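PDB 5ZF1: 5,10-methylenetetrahydrofolate dehydrogenase from Bombyx mori, which probably oxidises 5,10-methylenetetrahydrofolate to 5,10-methenyltetrahydrofolate with NADP+ as the likely hydride acceptor, a step in the traffic of folate-bound one-carbon units. Local coordinates for residues I22-W25 with V26-N30; A112-P115 with E116-I119; V170-P173 with I174-L178; P202-K205 with L206-Y209. All blocks are in the same frame, centred on the assembly; numbering follows the deposited sequence. Where two conformers were deposited one is given.

Contact 1: I22-W25 with V26-N30; sequences IAQW and VSLGN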
ATOM      1  N   ILE B  22      -7.810 -26.338  13.339  1.00 23.92           N
ATOM      2  CA  ILE B  22      -7.459 -27.166  12.191  1.00 24.38           C
ATOM      3  C   ILE B  22      -8.104 -28.540  12.316  1.00 24.36           C
ATOM      4  O   ILE B  22      -8.642 -29.077  11.341  1.00 28.39           O
ATOM      5  CB  ILE B  22      -5.927 -27.271  12.066  1.00 24.92           C
ATOM      6  CG1 ILE B  22      -5.318 -25.913  11.664  1.00 26.97           C
ATOM      7  CG2 ILE B  22      -5.540 -28.329  11.040  1.00 28.34           C
ATOM      8  CD1 ILE B  22      -3.762 -25.878  11.708  1.00 23.21           C
ATOM      9  N   ALA B  23      -8.068 -29.121  13.513  1.00 27.48           N
ATOM     10  CA  ALA B  23      -8.685 -30.432  13.709  1.00 29.43           C
ATOM     11  C   ALA B  23     -10.182 -30.386  13.433  1.00 34.15           C
ATOM     12  O   ALA B  23     -10.726 -31.278  12.773  1.00 34.06           O
ATOM     13  CB  ALA B  23      -8.407 -30.942  15.123  1.00 27.52           C
ATOM     14  N   GLN B  24     -10.861 -29.337  13.906  1.00 31.08           N
ATOM     15  CA  GLN B  24     -12.291 -29.185  13.645  1.00 33.50           C
ATOM     16  C   GLN B  24     -12.584 -29.110  12.147  1.00 33.25           C
ATOM     17  O   GLN B  24     -13.523 -29.746  11.653  1.00 32.37           O
ATOM     18  CB  GLN B  24     -12.814 -27.941  14.363  1.00 30.14           C
ATOM     19  CG  GLN B  24     -14.323 -27.799  14.353  1.00 36.70           C
ATOM     20  CD  GLN B  24     -15.040 -29.124  14.535  1.00 49.43           C
ATOM     21  OE1 GLN B  24     -14.789 -29.853  15.497  1.00 50.72           O
ATOM     22  NE2 GLN B  24     -15.927 -29.450  13.601  1.00 52.48           N
ATOM     23  N   TRP B  25     -11.791 -28.326  11.406  1.00 30.64           N
ATOM     24  CA  TRP B  25     -12.003 -28.180   9.969  1.00 27.96           C
ATOM     25  C   TRP B  25     -11.664 -29.469   9.223  1.00 31.42           C
ATOM     26  O   TRP B  25     -12.339 -29.833   8.249  1.00 33.21           O
ATOM     27  CB  TRP B  25     -11.162 -27.004   9.447  1.00 29.77           C
ATOM     28  CG  TRP B  25     -11.134 -26.819   7.961  1.00 28.81           C
ATOM     29  CD1 TRP B  25     -12.069 -26.190   7.195  1.00 26.42           C
ATOM     30  CD2 TRP B  25     -10.084 -27.210   7.066  1.00 25.87           C
ATOM     31  NE1 TRP B  25     -11.689 -26.198   5.879  1.00 29.54           N
ATOM     32  CE2 TRP B  25     -10.469 -26.811   5.772  1.00 29.31           C
ATOM     33  CE3 TRP B  25      -8.856 -27.864   7.235  1.00 22.93           C
ATOM     34  CZ2 TRP B  25      -9.671 -27.037   4.648  1.00 25.83           C
ATOM     35  CZ3 TRP B  25      -8.066 -28.092   6.116  1.00 28.39           C
ATOM     36  CH2 TRP B  25      -8.485 -27.690   4.838  1.00 27.29           C
ATOM     37  N   VAL B  26     -10.621 -30.175   9.663  1.00 28.99           N
ATOM     38  CA  VAL B  26     -10.308 -31.465   9.048  1.00 30.04           C
ATOM     39  C   VAL B  26     -11.468 -32.436   9.255  1.00 34.26           C
ATOM     40  O   VAL B  26     -11.819 -33.212   8.355  1.00 32.43           O
ATOM     41  CB  VAL B  26      -8.984 -32.021   9.608  1.00 34.45           C
ATOM     42  CG1 VAL B  26      -8.813 -33.487   9.254  1.00 34.78           C
ATOM     43  CG2 VAL B  26      -7.800 -31.225   9.066  1.00 32.83           C
ATOM     44  N   SER B  27     -12.111 -32.364  10.423  1.00 33.35           N
ATOM     45  CA  SER B  27     -13.207 -33.270  10.772  1.00 35.14           C
ATOM     46  C   SER B  27     -14.463 -33.038   9.941  1.00 41.72           C
ATOM     47  O   SER B  27     -15.361 -33.885   9.956  1.00 38.80           O
ATOM     48  CB  SER B  27     -13.548 -33.135  12.257  1.00 41.17           C
ATOM     49  OG  SER B  27     -12.478 -33.598  13.061  1.00 44.83           O
ATOM     50  N   LEU B  28     -14.564 -31.912   9.239  1.00 35.70           N
ATOM     51  CA  LEU B  28     -15.667 -31.680   8.315  1.00 35.94           C
ATOM     52  C   LEU B  28     -15.466 -32.383   6.980  1.00 41.17           C
ATOM     53  O   LEU B  28     -16.319 -32.251   6.094  1.00 40.79           O
ATOM     54  CB  LEU B  28     -15.858 -30.174   8.073  1.00 35.48           C
ATOM     55  CG  LEU B  28     -15.986 -29.244   9.280  1.00 40.11           C
ATOM     56  CD1 LEU B  28     -16.129 -27.787   8.815  1.00 36.74           C
ATOM     57  CD2 LEU B  28     -17.161 -29.651  10.166  1.00 41.58           C
ATOM     58  N   GLY B  29     -14.360 -33.103   6.805  1.00 34.03           N
ATOM     59  CA  GLY B  29     -14.089 -33.770   5.548  1.00 35.66           C
ATOM     60  C   GLY B  29     -12.998 -33.130   4.713  1.00 34.41           C
ATOM     61  O   GLY B  29     -13.041 -33.180   3.483  1.00 35.28           O
ATOM     62  N   ASN B  30     -12.005 -32.531   5.359  1.00 34.79           N
ATOM     63  CA  ASN B  30     -10.936 -31.840   4.658  1.00 33.38           C
ATOM     64  C   ASN B  30      -9.591 -32.480   4.978  1.00 27.63           C
ATOM     65  O   ASN B  30      -9.388 -33.019   6.067  1.00 32.18           O
ATOM     66  CB  ASN B  30     -10.903 -30.345   5.030  1.00 28.71           C
ATOM     67  CG  ASN B  30     -12.183 -29.620   4.648  1.00 29.38           C
ATOM     68  OD1 ASN B  30     -12.486 -29.461   3.469  1.00 38.60           O
ATOM     69  ND2 ASN B  30     -12.919 -29.151   5.644  1.00 33.64           N
TER

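Contact 2: A112-P115 with E116-I119; sequences AIAP and EKDI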
ATOM      1  N   ALA B 112       5.988 -15.534  -8.905  1.00 28.91           N
ATOM      2  CA  ALA B 112       5.777 -16.837  -9.527  1.00 27.38           C
ATOM      3  C   ALA B 112       4.914 -17.751  -8.674  1.00 29.01           C
ATOM      4  O   ALA B 112       4.299 -18.677  -9.210  1.00 32.21           O
ATOM      5  CB  ALA B 112       7.121 -17.522  -9.796  1.00 34.43           C
ATOM      6  N   ILE B 113       4.864 -17.521  -7.360  1.00 25.97           N
ATOM      7  CA  ILE B 113       4.030 -18.346  -6.493  1.00 25.78           C
ATOM      8  C   ILE B 113       2.569 -17.993  -6.715  1.00 29.03           C
ATOM      9  O   ILE B 113       2.193 -16.815  -6.709  1.00 27.66           O
ATOM     10  CB  ILE B 113       4.433 -18.153  -5.025  1.00 21.96           C
ATOM     11  CG1 ILE B 113       5.923 -18.458  -4.847  1.00 26.34           C
ATOM     12  CG2 ILE B 113       3.569 -19.022  -4.112  1.00 25.12           C
ATOM     13  CD1 ILE B 113       6.442 -18.211  -3.436  1.00 26.67           C
ATOM     14  N   ALA B 114       1.729 -19.011  -6.904  1.00 25.89           N
ATOM     15  CA  ALA B 114       0.307 -18.766  -7.079  1.00 27.68           C
ATOM     16  C   ALA B 114      -0.221 -17.960  -5.889  1.00 26.84           C
ATOM     17  O   ALA B 114       0.013 -18.352  -4.739  1.00 25.40           O
ATOM     18  CB  ALA B 114      -0.452 -20.093  -7.200  1.00 29.29           C
ATOM     19  N   PRO B 115      -0.907 -16.836  -6.118  1.00 26.20           N
ATOM     20  CA  PRO B 115      -1.365 -16.021  -4.978  1.00 24.90           C
ATOM     21  C   PRO B 115      -2.160 -16.807  -3.961  1.00 24.32           C
ATOM     22  O   PRO B 115      -2.045 -16.552  -2.756  1.00 26.23           O
ATOM     23  CB  PRO B 115      -2.225 -14.938  -5.647  1.00 28.69           C
ATOM     24  CG  PRO B 115      -1.660 -14.815  -7.025  1.00 23.86           C
ATOM     25  CD  PRO B 115      -1.207 -16.197  -7.417  1.00 28.19           C
ATOM     26  N   GLU B 116      -2.951 -17.777  -4.422  1.00 28.90           N
ATOM     27  CA  GLU B 116      -3.783 -18.589  -3.545  1.00 28.34           C
ATOM     28  C   GLU B 116      -2.975 -19.484  -2.611  1.00 26.62           C
ATOM     29  O   GLU B 116      -3.537 -19.975  -1.619  1.00 25.35           O
ATOM     30  CB  GLU B 116      -4.721 -19.459  -4.392  1.00 29.04           C
ATOM     31  CG  GLU B 116      -5.704 -18.674  -5.263  1.00 42.30           C
ATOM     32  CD  GLU B 116      -5.134 -18.239  -6.618  1.00 47.49           C
ATOM     33  OE1 GLU B 116      -3.956 -18.541  -6.930  1.00 40.63           O
ATOM     34  OE2 GLU B 116      -5.885 -17.588  -7.380  1.00 46.79           O
ATOM     35  N   LYS B 117      -1.700 -19.726  -2.923  1.00 22.21           N
ATOM     36  CA  LYS B 117      -0.793 -20.545  -2.117  1.00 24.19           C
ATOM     37  C   LYS B 117       0.362 -19.730  -1.536  1.00 25.38           C
ATOM     38  O   LYS B 117       1.311 -20.303  -1.000  1.00 21.58           O
ATOM     39  CB  LYS B 117      -0.234 -21.706  -2.950  1.00 26.36           C
ATOM     40  CG  LYS B 117      -1.285 -22.525  -3.694  1.00 24.14           C
ATOM     41  CD  LYS B 117      -0.633 -23.729  -4.387  1.00 26.82           C
ATOM     42  CE  LYS B 117      -1.652 -24.565  -5.138  1.00 29.11           C
ATOM     43  NZ  LYS B 117      -1.114 -25.945  -5.419  1.00 29.26           N
ATOM     44  N   ASP B 118       0.304 -18.399  -1.627  1.00 25.28           N
ATOM     45  CA  ASP B 118       1.442 -17.546  -1.283  1.00 23.79           C
ATOM     46  C   ASP B 118       1.403 -17.234   0.213  1.00 20.31           C
ATOM     47  O   ASP B 118       0.932 -16.187   0.654  1.00 20.76           O
ATOM     48  CB  ASP B 118       1.397 -16.284  -2.139  1.00 24.67           C
ATOM     49  CG  ASP B 118       2.405 -15.232  -1.716  1.00 22.32           C
ATOM     50  OD1 ASP B 118       3.526 -15.598  -1.295  1.00 24.31           O
ATOM     51  OD2 ASP B 118       2.057 -14.024  -1.845  1.00 23.83           O
ATOM     52  N   ILE B 119       1.947 -18.163   1.008  1.00 21.24           N
ATOM     53  CA  ILE B 119       1.813 -18.072   2.461  1.00 21.69           C
ATOM     54  C   ILE B 119       2.528 -16.847   3.025  1.00 20.07           C
ATOM     55  O   ILE B 119       2.103 -16.301   4.047  1.00 23.19           O
ATOM     56  CB  ILE B 119       2.334 -19.378   3.096  1.00 25.89           C
ATOM     57  CG1 ILE B 119       1.568 -20.554   2.517  1.00 23.61           C
ATOM     58  CG2 ILE B 119       2.258 -19.332   4.616  1.00 27.03           C
ATOM     59  CD1 ILE B 119       0.086 -20.404   2.609  1.00 22.63           C
TER

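Contact 3: V170-P173 with I174-L178; sequences VGMP and IAMML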
ATOM      1  N   VAL B 170       7.969  -5.751   5.536  1.00 17.17           N
ATOM      2  CA  VAL B 170       7.648  -5.676   6.961  1.00 16.66           C
ATOM      3  C   VAL B 170       7.091  -4.313   7.350  1.00 22.15           C
ATOM      4  O   VAL B 170       5.956  -4.220   7.810  1.00 18.02           O
ATOM      5  CB  VAL B 170       8.876  -6.015   7.833  1.00 21.52           C
ATOM      6  CG1 VAL B 170       8.546  -5.832   9.314  1.00 23.76           C
ATOM      7  CG2 VAL B 170       9.344  -7.447   7.585  1.00 23.60           C
ATOM      8  N   GLY B 171       7.872  -3.241   7.178  1.00 17.55           N
ATOM      9  CA  GLY B 171       7.419  -1.946   7.676  1.00 18.22           C
ATOM     10  C   GLY B 171       6.174  -1.440   6.968  1.00 16.53           C
ATOM     11  O   GLY B 171       5.240  -0.924   7.599  1.00 16.62           O
ATOM     12  N   MET B 172       6.130  -1.585   5.644  1.00 15.00           N
ATOM     13  CA  MET B 172       4.978  -1.083   4.906  1.00 16.73           C
ATOM     14  C   MET B 172       3.708  -1.863   5.262  1.00 18.02           C
ATOM     15  O   MET B 172       2.674  -1.236   5.539  1.00 17.30           O
ATOM     16  CB  MET B 172       5.274  -1.096   3.398  1.00 17.22           C
ATOM     17  CG  MET B 172       4.173  -0.521   2.526  1.00 19.62           C
ATOM     18  SD  MET B 172       2.914  -1.762   2.091  1.00 23.58           S
ATOM     19  CE  MET B 172       3.873  -2.877   1.028  1.00 19.73           C
ATOM     20  N   PRO B 173       3.719  -3.194   5.265  1.00 15.24           N
ATOM     21  CA  PRO B 173       2.487  -3.895   5.651  1.00 18.28           C
ATOM     22  C   PRO B 173       2.068  -3.600   7.081  1.00 18.65           C
ATOM     23  O   PRO B 173       0.867  -3.559   7.351  1.00 21.42           O
ATOM     24  CB  PRO B 173       2.843  -5.379   5.450  1.00 20.70           C
ATOM     25  CG  PRO B 173       3.995  -5.371   4.487  1.00 21.57           C
ATOM     26  CD  PRO B 173       4.760  -4.116   4.778  1.00 18.45           C
ATOM     27  N   ILE B 174       3.001  -3.375   8.000  1.00 18.15           N
ATOM     28  CA  ILE B 174       2.609  -3.008   9.364  1.00 21.35           C
ATOM     29  C   ILE B 174       1.858  -1.683   9.358  1.00 22.34           C
ATOM     30  O   ILE B 174       0.772  -1.555   9.938  1.00 20.24           O
ATOM     31  CB  ILE B 174       3.840  -2.948  10.282  1.00 18.99           C
ATOM     32  CG1 ILE B 174       4.362  -4.361  10.553  1.00 17.40           C
ATOM     33  CG2 ILE B 174       3.475  -2.207  11.591  1.00 22.56           C
ATOM     34  CD1 ILE B 174       5.625  -4.417  11.386  1.00 23.04           C
ATOM     35  N   ALA B 175       2.441  -0.659   8.715  1.00 17.62           N
ATOM     36  CA  ALA B 175       1.767   0.639   8.668  1.00 18.37           C
ATOM     37  C   ALA B 175       0.411   0.537   7.993  1.00 22.81           C
ATOM     38  O   ALA B 175      -0.560   1.165   8.441  1.00 23.26           O
ATOM     39  CB  ALA B 175       2.642   1.666   7.940  1.00 18.57           C
ATOM     40  N   MET B 176       0.318  -0.259   6.912  1.00 17.29           N
ATOM     41  CA  MET B 176      -0.939  -0.365   6.176  0.70 16.94           C
ATOM     42  C   MET B 176      -2.043  -0.927   7.058  1.00 23.80           C
ATOM     43  O   MET B 176      -3.174  -0.430   7.040  1.00 23.89           O
ATOM     44  CB  MET B 176      -0.745  -1.234   4.930  0.70 21.05           C
ATOM     45  CG  MET B 176      -1.927  -1.251   3.958  0.70 28.71           C
ATOM     46  SD  MET B 176      -2.296   0.329   3.136  0.70 24.67           S
ATOM     47  CE  MET B 176      -0.775   0.723   2.286  0.70 26.61           C
ATOM     48  N   MET B 177      -1.734  -1.957   7.829  1.00 20.89           N
ATOM     49  CA  MET B 177      -2.719  -2.588   8.712  0.55 22.86           C
ATOM     50  C   MET B 177      -3.089  -1.678   9.865  1.00 27.02           C
ATOM     51  O   MET B 177      -4.242  -1.642  10.301  1.00 25.61           O
ATOM     52  CB  MET B 177      -2.176  -3.888   9.293  0.55 19.10           C
ATOM     53  CG  MET B 177      -1.431  -4.748   8.338  0.55 24.49           C
ATOM     54  SD  MET B 177      -2.017  -6.403   8.484  0.55 30.50           S
ATOM     55  CE  MET B 177      -3.647  -6.053   7.891  0.55 19.02           C
ATOM     56  N   LEU B 178      -2.098  -0.978  10.404  1.00 18.98           N
ATOM     57  CA  LEU B 178      -2.343  -0.132  11.558  1.00 18.74           C
ATOM     58  C   LEU B 178      -3.350   0.964  11.246  1.00 22.64           C
ATOM     59  O   LEU B 178      -4.069   1.425  12.148  1.00 19.37           O
ATOM     60  CB  LEU B 178      -1.020   0.467  12.031  1.00 17.39           C
ATOM     61  CG  LEU B 178      -0.310  -0.155  13.221  1.00 33.27           C
ATOM     62  CD1 LEU B 178       0.033  -1.607  12.991  1.00 36.16           C
ATOM     63  CD2 LEU B 178       0.933   0.663  13.493  1.00 26.37           C
TER

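Contact 4: P202-K205 with L206-Y209; sequences PKDK and LEAY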
ATOM      1  N   PRO B 202      14.809  13.001   9.738  1.00 14.46           N
ATOM      2  CA  PRO B 202      15.809  13.625  10.619  1.00 14.07           C
ATOM      3  C   PRO B 202      15.626  13.191  12.066  1.00 17.83           C
ATOM      4  O   PRO B 202      14.503  12.963  12.537  1.00 19.16           O
ATOM      5  CB  PRO B 202      15.542  15.128  10.458  1.00 17.68           C
ATOM      6  CG  PRO B 202      14.735  15.269   9.182  1.00 16.72           C
ATOM      7  CD  PRO B 202      13.945  13.978   9.067  1.00 16.31           C
ATOM      8  N   LYS B 203      16.758  13.067  12.764  1.00 16.52           N
ATOM      9  CA  LYS B 203      16.776  12.581  14.142  1.00 19.59           C
ATOM     10  C   LYS B 203      15.837  13.377  15.044  1.00 19.74           C
ATOM     11  O   LYS B 203      15.041  12.802  15.793  1.00 21.30           O
ATOM     12  CB  LYS B 203      18.200  12.648  14.689  1.00 22.36           C
ATOM     13  CG  LYS B 203      19.169  11.683  14.011  1.00 27.03           C
ATOM     14  CD  LYS B 203      20.617  12.019  14.389  1.00 35.21           C
ATOM     15  CE  LYS B 203      21.614  11.121  13.667  1.00 31.91           C
ATOM     16  NZ  LYS B 203      23.019  11.594  13.869  1.00 35.04           N
ATOM     17  N   ASP B 204      15.920  14.707  14.990  1.00 21.33           N
ATOM     18  CA  ASP B 204      15.086  15.518  15.877  1.00 21.18           C
ATOM     19  C   ASP B 204      13.599  15.362  15.552  1.00 22.34           C
ATOM     20  O   ASP B 204      12.751  15.380  16.460  1.00 21.79           O
ATOM     21  CB  ASP B 204      15.506  16.987  15.801  1.00 22.45           C
ATOM     22  CG  ASP B 204      16.881  17.234  16.410  1.00 30.89           C
ATOM     23  OD1 ASP B 204      17.246  16.545  17.395  1.00 36.91           O
ATOM     24  OD2 ASP B 204      17.596  18.133  15.905  1.00 42.30           O
ATOM     25  N   LYS B 205      13.254  15.203  14.268  1.00 16.73           N
ATOM     26  CA  LYS B 205      11.847  14.978  13.915  1.00 19.05           C
ATOM     27  C   LYS B 205      11.377  13.610  14.381  1.00 16.40           C
ATOM     28  O   LYS B 205      10.230  13.459  14.831  1.00 19.17           O
ATOM     29  CB  LYS B 205      11.638  15.091  12.403  1.00 20.56           C
ATOM     30  CG  LYS B 205      12.063  16.423  11.788  1.00 21.78           C
ATOM     31  CD  LYS B 205      11.323  17.582  12.408  1.00 25.27           C
ATOM     32  CE  LYS B 205      11.122  18.709  11.413  1.00 39.37           C
ATOM     33  NZ  LYS B 205      10.165  19.714  11.948  1.00 42.17           N
ATOM     34  N   LEU B 206      12.223  12.589  14.224  1.00 15.76           N
ATOM     35  CA  LEU B 206      11.861  11.254  14.699  1.00 18.46           C
ATOM     36  C   LEU B 206      11.585  11.286  16.190  1.00 21.90           C
ATOM     37  O   LEU B 206      10.575  10.740  16.662  1.00 18.61           O
ATOM     38  CB  LEU B 206      12.973  10.250  14.392  1.00 18.54           C
ATOM     39  CG  LEU B 206      12.800   8.882  15.090  1.00 19.50           C
ATOM     40  CD1 LEU B 206      11.656   8.113  14.465  1.00 23.78           C
ATOM     41  CD2 LEU B 206      14.070   8.057  15.052  1.00 31.00           C
ATOM     42  N   GLU B 207      12.440  11.981  16.940  1.00 19.07           N
ATOM     43  CA  GLU B 207      12.258  12.032  18.385  1.00 21.03           C
ATOM     44  C   GLU B 207      10.958  12.737  18.753  1.00 17.44           C
ATOM     45  O   GLU B 207      10.242  12.293  19.659  1.00 21.62           O
ATOM     46  CB  GLU B 207      13.462  12.715  19.032  1.00 22.45           C
ATOM     47  CG  GLU B 207      14.737  11.893  18.899  1.00 21.79           C
ATOM     48  CD  GLU B 207      15.928  12.564  19.551  1.00 36.24           C
ATOM     49  OE1 GLU B 207      15.766  13.691  20.068  1.00 39.53           O
ATOM     50  OE2 GLU B 207      17.028  11.974  19.520  1.00 40.18           O
ATOM     51  N   ALA B 208      10.622  13.819  18.047  1.00 20.16           N
ATOM     52  CA  ALA B 208       9.357  14.512  18.301  1.00 19.30           C
ATOM     53  C   ALA B 208       8.157  13.615  17.985  1.00 20.78           C
ATOM     54  O   ALA B 208       7.178  13.576  18.741  1.00 20.90           O
ATOM     55  CB  ALA B 208       9.293  15.802  17.478  1.00 19.22           C
ATOM     56  N   TYR B 209       8.197  12.897  16.860  1.00 17.85           N
ATOM     57  CA  TYR B 209       7.082  11.990  16.574  1.00 16.70           C
ATOM     58  C   TYR B 209       6.949  10.917  17.649  1.00 19.40           C
ATOM     59  O   TYR B 209       5.828  10.555  18.041  1.00 17.71           O
ATOM     60  CB  TYR B 209       7.271  11.335  15.215  1.00 16.87           C
ATOM     61  CG  TYR B 209       6.950  12.190  13.999  1.00 17.41           C
ATOM     62  CD1 TYR B 209       5.666  12.633  13.740  1.00 19.41           C
ATOM     63  CD2 TYR B 209       7.960  12.507  13.077  1.00 17.71           C
ATOM     64  CE1 TYR B 209       5.380  13.371  12.604  1.00 20.45           C
ATOM     65  CE2 TYR B 209       7.690  13.239  11.945  1.00 19.05           C
ATOM     66  CZ  TYR B 209       6.408  13.674  11.716  1.00 23.62           C
ATOM     67  OH  TYR B 209       6.143  14.387  10.590  1.00 21.91           O
TER

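Contact 1: I22-W25 with V26-N30
Two torsions bring Trp25 and Asn30 face to face: the indole leaves with CG anti to the backbone N (chi1 173°), while Asn30 has CG anti to its own carbonyl carbon (chi1 -62°), a rotation that lays its amide back over the indole. Indole and amide planes lie only 10° apart, a flat stack. Asn30 CB sits over the six-membered ring, 3.5 Å from its centroid and almost on the normal, a CH-pi contact, while ND2 hangs near the pyrrole rim. There Asn30 ND2 and Trp25 NE1 are 3.2 Å apart, but both are donors and no bond joins them. ND2 spends a hydrogen on Trp25 O instead, at 2.8 Å and nearly straight, with that oxygen lying in the plane of the amide. Leu28 N reaches the same carbonyl from its opposite face, at 3.2 Å. With an alanine in place of Trp25, the amide of Asn30 would probably lose the face it stacks on and be held by its bond to the carbonyl alone, freer to turn. Here helix 7-26 ends: Gly29, with positive phi, is the first residue to leave helical geometry, and Gly29 N and Asn30 N both bond to Val26 O. One turn back, Ala23 O also takes two donors, Ser27 N and Ser27 OG, the hydroxyl at 2.9 Å and from the other face of the carbonyl plane. On the inner side, Ile22 CG2 meets Val26 CG2 at 4.2 Å. Trp25 and Ile22 continue onto helix 277-298, where the indole meets Phe290 edge-to-face.

Contact 2: A112-P115 with E116-I119
Glu116 turns back on Pro115 and Ala114, the residues just before it, and its chain can be followed atom by atom. CB lies 3.7 Å from Pro115 C. Rotation about the CB-CG bond (chi2 85°) swings the carboxylate back instead of letting the chain extend, and side chain and proline ring run side by side. At the tip, OE1 lies 3.6 Å from both Pro115 N and Pro115 CD and 3.8 Å from Ala114 CB; the proline nitrogen has no hydrogen to give.

The backbone beneath makes a short 3-10 turn. Lys117 N donates to Ala114 O at 2.8 Å, and Asp118 N to Pro115 O at 3.2 Å, both i to i+3 bonds. Asp118 is then the centre of an inverse gamma turn. Ile113 CG2 rests on Asp118 CA at 3.8 Å, its side chain crossing that of the aspartate at about a right angle, while Ile113 also packs on Ile94 and Val96 of strand 93-96.

The Pro-Glu-Lys-Asp sequence is recognisable in this family, and in relatives the segment probably lies close to the folate site. Its charged ends look beyond the turn: Asp118 OD2 accepts from His123 N and Asn126 ND2, and Asn126 ND2 also donates to Pro115 O. Lys117 extends until NZ bonds to the carbonyls of Leu85, Asn86 and Val91. These bonds join the turn to the end of helix 75-87 (Leu85, Asn86) and to Val91 after it, and the partial negative charges of the three oxygens would probably favour the protonated amine.

Contact 3: V170-P173 with I174-L178
Met172 O receives Met176 N at 2.9 Å, the shortest of four successive i to i+4 bonds that wind this helix. Ala175 N to Gly171 O, at 3.0 Å, is straighter still at the hydrogen (172°). Ile174 N on Val170 O and Met177 N on Pro173 O complete the set.

Along one flank, Ile174 lies beside Val170, both side chains pointing the same way. With CG1 beside the backbone N and anti to the carbonyl carbon (chi1 -72°), the long branch of Ile174 leans back over the start of the helix: CG1 comes to 3.2 Å from Val170 O, and CD1 meets Val170 CG1 at 3.9 Å. The pair is apolar, and Ile174 goes on to Ala142 and Val145 of helix 140-151. Ala175 faces strand 193-197, touching Val194 and Ile196.

Helix 171-178 is the connection of a beta-alpha-beta crossover between strands 160-164 and 193-197, in a domain of the Rossmann family, where the helix after the first strand commonly points its N-terminus at the dinucleotide. The methionine side meets the second subunit: Met172 packs on Cys131 of that copy.

Val170 holds the N-cap position, yet its side chain offers no polar atom for capping; Ser167 OG accepts from Gly171 N instead. Pro173 falls in the first turn, where its missing N-H costs the helix no internal bond, while Pro173 O still accepts. A proline in the first turn and a hydroxyl borrowed from Ser167 thus let this largely buried helix begin with all four i to i+4 bonds intact.

Contact 4: P202-K205 with L206-Y209
Asp204 and Glu207 cross at a slant on one side of the helix, their carboxylate planes turned 70° apart, with Asp204 OD1 and Glu207 OE1 4.2 Å from each other. These like charges probably repel mildly; Glu207 OE2 has a long, weak ion pair with Lys227, which may offset this a little. The extended Glu207 chain lies along the preceding turn, its CG 3.3 Å from Lys203 O.

Tyr209 and Lys205 form the other pairing. With CG anti to the carbonyl carbon (chi1 -77°), the ring swings back along the helix, and CD2 comes within 3.0 Å of Lys205 O, approached obliquely. The same oxygen takes Tyr209 N at 2.9 Å in a regular helical bond, and Lys205 CB lies 4.4 Å from Tyr209 CE2.

Helix 203-211 begins after Pro202 at its N-cap and rests on the Rossmann-type parallel sheet: Tyr209 packs on Val162, Thr195 and Cys197, Leu206 on Ile164 and Cys197. A serine in place of Tyr209 would probably open a gap beside Lys205 and leave Val162, Thr195 and Cys197 without their neighbour. Lys205 and Tyr209 also touch Asn160 of the second subunit, and Pro202 its Gly158.

In the fold
The four contacts follow one another along the chain, two in the catalytic region and two in the NAD(P)-binding domain. Contacts 1 and 2 belong to the former, their centres about 23 Å apart; the C-terminal helix 277-298 touches both and so ties the end of the chain back to this region. Contacts 3 and 4, centres about 20 Å apart, lie on two successive helices that pack against strand 193-197 of one parallel sheet. Contact 2 is also about 20 Å from contact 3, whereas contacts 1 and 4, about 51 Å apart, lie on opposite sides of the chain's centre. Of these four contacts, the two in the nucleotide-binding domain are the ones that reach the dimer partner.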